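Local coordinates for sepf-like protein (Archaeoglobus fulgidus, PDB 3ZIE) that probably acts in cell division as a SepF-type membrane anchor for the Z ring, at residues K18-Y22 / D23-V27; L48-L51 / A52-K56. The protein carries 1 engineered substitution. All blocks are in the same frame, centred on the assembly; numbering follows the deposited sequence.

From the N terminus, the chain runs through strand 2-7 and helix 14-22 before it reaches contact 1. Contact 1 closes the short turn from that helix into strand 26-30 and so completes a beta-alpha-beta unit. Contact 2 comes later, in the last turns of helix 38-55. The two follow in series, and neither encloses nor crosses the other. Both carry a Schellman motif. Tyr-22 CE1 lies 3.3 Å from Val-55 CG1, and Ile-21 CG2 packs on Val-55 CG2. Lys-18 and Tyr-22 also rest on Leu-51. This packing between the contacts joins the helix ends. Contact 1 leads into central strand 26-30, and contact 2 lies over strands 58-62 and 66-70.

Contact 1. Residues K18-Y22 / D23-V27; sequences KREIY and DGNIV
Arg-19 O takes a backbone hydrogen bond from Asp-23 N (2.9 Å). The Asp-23 carboxylate lies near the same oxygen but is an acceptor too. The Arg-19 guanidinium leads away to a salt bridge with Glu-16. Glu-20 O is held by Asn-25 N at 3.0 Å and weakly by Asp-23 N. Its side chain bends at chi2 (-74°), which brings Glu-20 OE1 to 3.8 Å from Asn-25 CB. Carboxylate and amide planes are 64° apart. With an alanine here in place of Asn-25, the carboxylate would probably lose the polar group beside OE1. Glu-20 CB also packs on Val-27 CG2 (3.8 Å). Ile-21 O accepts from Gly-24 N at 2.9 Å, with the donor above the carbonyl plane. Together with the Asn-25 N to Glu-20 O bond, this makes the Schellman motif that ends the helix. Gly-24 has positive phi (87°), which calls for glycine. Ile-21 CD1 lies 3.4 Å from Asn-25 O, a buried oxygen without a polar partner. Glu-20 OE2 makes a salt bridge with Arg-4 and a hydrogen bond with Tyr-2 OH. Ile-26 pairs with strand 2-7, Val-27 with Met-69 of strand 66-70, and helix 38-55 packs against helix 14-22.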
loop_
_atom_site.group_PDB
_atom_site.type_symbol
_atom_site.label_atom_id
_atom_site.label_comp_id
_atom_site.label_asym_id
_atom_site.label_seq_id
_atom_site.Cartn_x
_atom_site.Cartn_y
_atom_site.Cartn_z
ATOM N N LYS B 18 6.068 6.574 -13.177
ATOM C CA LYS B 18 7.533 6.606 -13.277
ATOM C C LYS B 18 8.059 7.842 -12.583
ATOM O O LYS B 18 9.039 7.762 -11.824
ATOM C CB LYS B 18 8.019 6.547 -14.741
ATOM C CG LYS B 18 7.814 5.187 -15.368
ATOM C CD LYS B 18 8.148 5.268 -16.822
ATOM C CE LYS B 18 8.551 3.901 -17.344
ATOM N NZ LYS B 18 8.894 4.028 -18.826
ATOM N N ARG B 19 7.430 8.990 -12.850
ATOM C CA ARG B 19 7.854 10.256 -12.280
ATOM C C ARG B 19 7.837 10.229 -10.741
ATOM O O ARG B 19 8.787 10.703 -10.092
ATOM C CB ARG B 19 6.990 11.432 -12.787
ATOM C CG ARG B 19 7.725 12.437 -13.664
ATOM C CD ARG B 19 6.732 13.477 -14.313
ATOM N NE ARG B 19 6.547 13.103 -15.717
ATOM C CZ ARG B 19 5.398 12.770 -16.321
ATOM N NH1 ARG B 19 4.212 12.830 -15.706
ATOM N NH2 ARG B 19 5.464 12.426 -17.599
ATOM N N GLU B 20 6.781 9.673 -10.166
ATOM C CA GLU B 20 6.678 9.557 -8.677
ATOM C C GLU B 20 7.771 8.665 -8.049
ATOM O O GLU B 20 8.407 9.039 -7.064
ATOM C CB GLU B 20 5.254 9.078 -8.291
ATOM C CG GLU B 20 4.202 10.139 -8.573
ATOM C CD GLU B 20 4.253 11.290 -7.533
ATOM O OE1 GLU B 20 5.289 11.464 -6.864
ATOM O OE2 GLU B 20 3.252 12.023 -7.381
ATOM N N ILE B 21 8.029 7.519 -8.662
ATOM C CA ILE B 21 9.105 6.603 -8.242
ATOM C C ILE B 21 10.493 7.274 -8.337
ATOM O O ILE B 21 11.298 7.204 -7.369
ATOM C CB ILE B 21 9.039 5.241 -9.071
ATOM C CG1 ILE B 21 7.750 4.468 -8.721
ATOM C CG2 ILE B 21 10.294 4.364 -8.790
ATOM C CD1 ILE B 21 7.719 3.879 -7.244
ATOM N N TYR B 22 10.754 7.942 -9.471
ATOM C CA TYR B 22 11.977 8.712 -9.659
ATOM C C TYR B 22 12.076 9.838 -8.639
ATOM O O TYR B 22 13.171 10.234 -8.278
ATOM C CB TYR B 22 12.100 9.255 -11.119
ATOM C CG TYR B 22 12.511 8.165 -12.128
ATOM C CD1 TYR B 22 13.688 7.480 -11.971
ATOM C CD2 TYR B 22 11.709 7.822 -13.221
ATOM C CE1 TYR B 22 14.078 6.449 -12.861
ATOM C CE2 TYR B 22 12.110 6.783 -14.134
ATOM C CZ TYR B 22 13.289 6.111 -13.912
ATOM O OH TYR B 22 13.754 5.117 -14.764
ATOM N N ASP B 23 10.947 10.336 -8.155
ATOM C CA ASP B 23 10.941 11.385 -7.129
ATOM C C ASP B 23 11.182 10.813 -5.707
ATOM O O ASP B 23 11.176 11.552 -4.725
ATOM C CB ASP B 23 9.612 12.170 -7.129
ATOM C CG ASP B 23 9.475 13.139 -8.272
ATOM O OD1 ASP B 23 10.456 13.560 -8.890
ATOM O OD2 ASP B 23 8.325 13.459 -8.571
ATOM N N GLY B 24 11.334 9.485 -5.607
ATOM C CA GLY B 24 11.586 8.842 -4.328
ATOM C C GLY B 24 10.305 8.509 -3.564
ATOM O O GLY B 24 10.359 8.208 -2.351
ATOM N N ASN B 25 9.165 8.620 -4.243
ATOM C CA ASN B 25 7.846 8.297 -3.655
ATOM C C ASN B 25 7.392 6.856 -3.939
ATOM O O ASN B 25 7.970 6.188 -4.814
ATOM C CB ASN B 25 6.813 9.342 -4.090
ATOM C CG ASN B 25 7.206 10.743 -3.641
ATOM O OD1 ASN B 25 7.135 11.736 -4.424
ATOM N ND2 ASN B 25 7.640 10.852 -2.398
ATOM N N ILE B 26 6.356 6.403 -3.206
ATOM C CA ILE B 26 5.819 5.029 -3.289
ATOM C C ILE B 26 4.501 5.136 -4.061
ATOM O O ILE B 26 3.712 6.082 -3.833
ATOM C CB ILE B 26 5.607 4.425 -1.902
ATOM C CG1 ILE B 26 6.990 4.238 -1.209
ATOM C CG2 ILE B 26 4.751 3.043 -1.925
ATOM C CD1 ILE B 26 6.914 4.075 0.275
ATOM N N VAL B 27 4.276 4.206 -4.991
ATOM C CA VAL B 27 3.007 4.167 -5.712
ATOM C C VAL B 27 2.321 2.835 -5.479
ATOM O O VAL B 27 2.964 1.769 -5.608
ATOM C CB VAL B 27 3.199 4.330 -7.232
ATOM C CG1 VAL B 27 1.846 4.193 -7.968
ATOM C CG2 VAL B 27 3.871 5.662 -7.551
#

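Contact 2. Residues L48-L51 / A52-K56; sequences LRQL and AEDVK
Leu-51, Gln-50 and Ala-52 carry this local contact in the last turns of the alpha-helix 38-55, which finishes in a Schellman motif. Lys-56 there takes a positive phi. Four backbone bonds across the contact join residues four apart. Ala-52 N donates to Leu-48 O at 3.0 Å and Glu-53 N to Arg-49 O at 3.1 Å. Weak three-residue bonds appear at the end, as from Lys-56 N to Glu-53 O. The apolar side chains face inward and the polar ones outward.

Leu-51 holds its CG opposite the backbone N (chi1 175°). Leu-51 CD1 then comes alongside Val-55 CG1, 4.1 Å away. Ala-52 is small and faces the sheet, where it touches Ile-59 of strand 58-62. Ala-52 CB is 3.7 Å from Arg-49 O. Leu-48 and Leu-51 both pack on Met-69 of strand 66-70. Leu-48 and Ala-52 lay the helix on the sheet, while Leu-51 and Val-55 also meet helix 14-22.

Gln-50 works on the outer face. Its chain bends at chi2 (57°), and the amide end runs forward along the helix, beside the Asp-54 carboxylate. The amide and carboxylate planes are 42° apart. Gln-50 CG sits near both carboxylate oxygens of Asp-54. Gln-50 O takes the Asp-54 N hydrogen bond at 2.8 Å. At the next step Val-55 N bonds Leu-51 O, and Val-55 CG2 lies 3.4 Å from that same Leu-51 O.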
loop_
_atom_site.group_PDB
_atom_site.type_symbol
_atom_site.label_atom_id
_atom_site.label_comp_id
_atom_site.label_asym_id
_atom_site.label_seq_id
_atom_site.Cartn_x
_atom_site.Cartn_y
_atom_site.Cartn_z
ATOM N N LEU B 48 6.301 -1.578 -15.589
ATOM C CA LEU B 48 6.473 -1.293 -14.163
ATOM C C LEU B 48 7.557 -2.173 -13.541
ATOM O O LEU B 48 8.297 -1.719 -12.665
ATOM C CB LEU B 48 5.165 -1.482 -13.395
ATOM C CG LEU B 48 4.054 -0.495 -13.816
ATOM C CD1 LEU B 48 2.967 -0.795 -12.846
ATOM C CD2 LEU B 48 4.554 0.926 -13.690
ATOM N N ARG B 49 7.662 -3.425 -14.010
ATOM C CA ARG B 49 8.775 -4.276 -13.624
ATOM C C ARG B 49 10.145 -3.757 -14.098
ATOM O O ARG B 49 11.157 -3.824 -13.354
ATOM C CB ARG B 49 8.534 -5.721 -14.095
ATOM C CG ARG B 49 7.379 -6.376 -13.278
ATOM C CD ARG B 49 7.197 -7.835 -13.682
ATOM N NE ARG B 49 5.880 -8.358 -13.327
ATOM C CZ ARG B 49 5.482 -8.651 -12.087
ATOM N NH1 ARG B 49 6.300 -8.492 -11.053
ATOM N NH2 ARG B 49 4.261 -9.126 -11.888
ATOM N N GLN B 50 10.201 -3.260 -15.315
ATOM C CA GLN B 50 11.437 -2.638 -15.813
ATOM C C GLN B 50 11.815 -1.401 -14.988
ATOM O O GLN B 50 12.988 -1.198 -14.670
ATOM C CB GLN B 50 11.301 -2.263 -17.293
ATOM C CG GLN B 50 12.664 -1.824 -17.910
ATOM C CD GLN B 50 13.764 -2.891 -17.767
ATOM O OE1 GLN B 50 14.816 -2.647 -17.143
ATOM N NE2 GLN B 50 13.507 -4.079 -18.291
ATOM N N LEU B 51 10.820 -0.570 -14.671
ATOM C CA LEU B 51 11.005 0.564 -13.741
ATOM C C LEU B 51 11.618 0.142 -12.408
ATOM O O LEU B 51 12.611 0.738 -11.983
ATOM C CB LEU B 51 9.675 1.337 -13.514
ATOM C CG LEU B 51 9.614 2.493 -12.488
ATOM C CD1 LEU B 51 10.530 3.667 -12.925
ATOM C CD2 LEU B 51 8.165 2.961 -12.435
ATOM N N ALA B 52 11.034 -0.846 -11.742
ATOM C CA ALA B 52 11.607 -1.360 -10.503
ATOM C C ALA B 52 13.074 -1.749 -10.692
ATOM O O ALA B 52 13.906 -1.434 -9.833
ATOM C CB ALA B 52 10.827 -2.534 -9.927
ATOM N N GLU B 53 13.397 -2.418 -11.801
ATOM C CA GLU B 53 14.801 -2.824 -12.045
ATOM C C GLU B 53 15.692 -1.615 -12.264
ATOM O O GLU B 53 16.836 -1.543 -11.796
ATOM C CB GLU B 53 14.883 -3.801 -13.233
ATOM C CG GLU B 53 15.633 -5.038 -12.850
ATOM C CD GLU B 53 15.569 -6.108 -13.921
ATOM O OE1 GLU B 53 16.004 -5.817 -15.054
ATOM O OE2 GLU B 53 15.072 -7.244 -13.621
ATOM N N ASP B 54 15.168 -0.653 -12.994
ATOM C CA ASP B 54 15.913 0.560 -13.301
ATOM C C ASP B 54 16.259 1.367 -12.091
ATOM O O ASP B 54 17.282 2.031 -12.114
ATOM C CB ASP B 54 15.164 1.485 -14.260
ATOM C CG ASP B 54 15.084 0.908 -15.667
ATOM O OD1 ASP B 54 15.740 -0.113 -15.960
ATOM O OD2 ASP B 54 14.331 1.462 -16.453
ATOM N N VAL B 55 15.435 1.331 -11.054
ATOM C CA VAL B 55 15.698 2.171 -9.860
ATOM C C VAL B 55 16.199 1.341 -8.659
ATOM O O VAL B 55 16.396 1.882 -7.560
ATOM C CB VAL B 55 14.476 3.062 -9.507
ATOM C CG1 VAL B 55 14.019 3.891 -10.708
ATOM C CG2 VAL B 55 13.325 2.237 -8.962
ATOM N N LYS B 56 16.420 0.032 -8.860
ATOM C CA LYS B 56 16.667 -0.904 -7.754
ATOM C C LYS B 56 15.562 -0.838 -6.703
ATOM O O LYS B 56 15.830 -0.905 -5.479
ATOM C CB LYS B 56 18.053 -0.723 -7.101
ATOM C CG LYS B 56 19.170 -0.803 -8.159
ATOM C CD LYS B 56 20.560 -0.714 -7.521
ATOM C CE LYS B 56 21.657 -0.899 -8.591
ATOM N NZ LYS B 56 23.049 -1.196 -7.964
#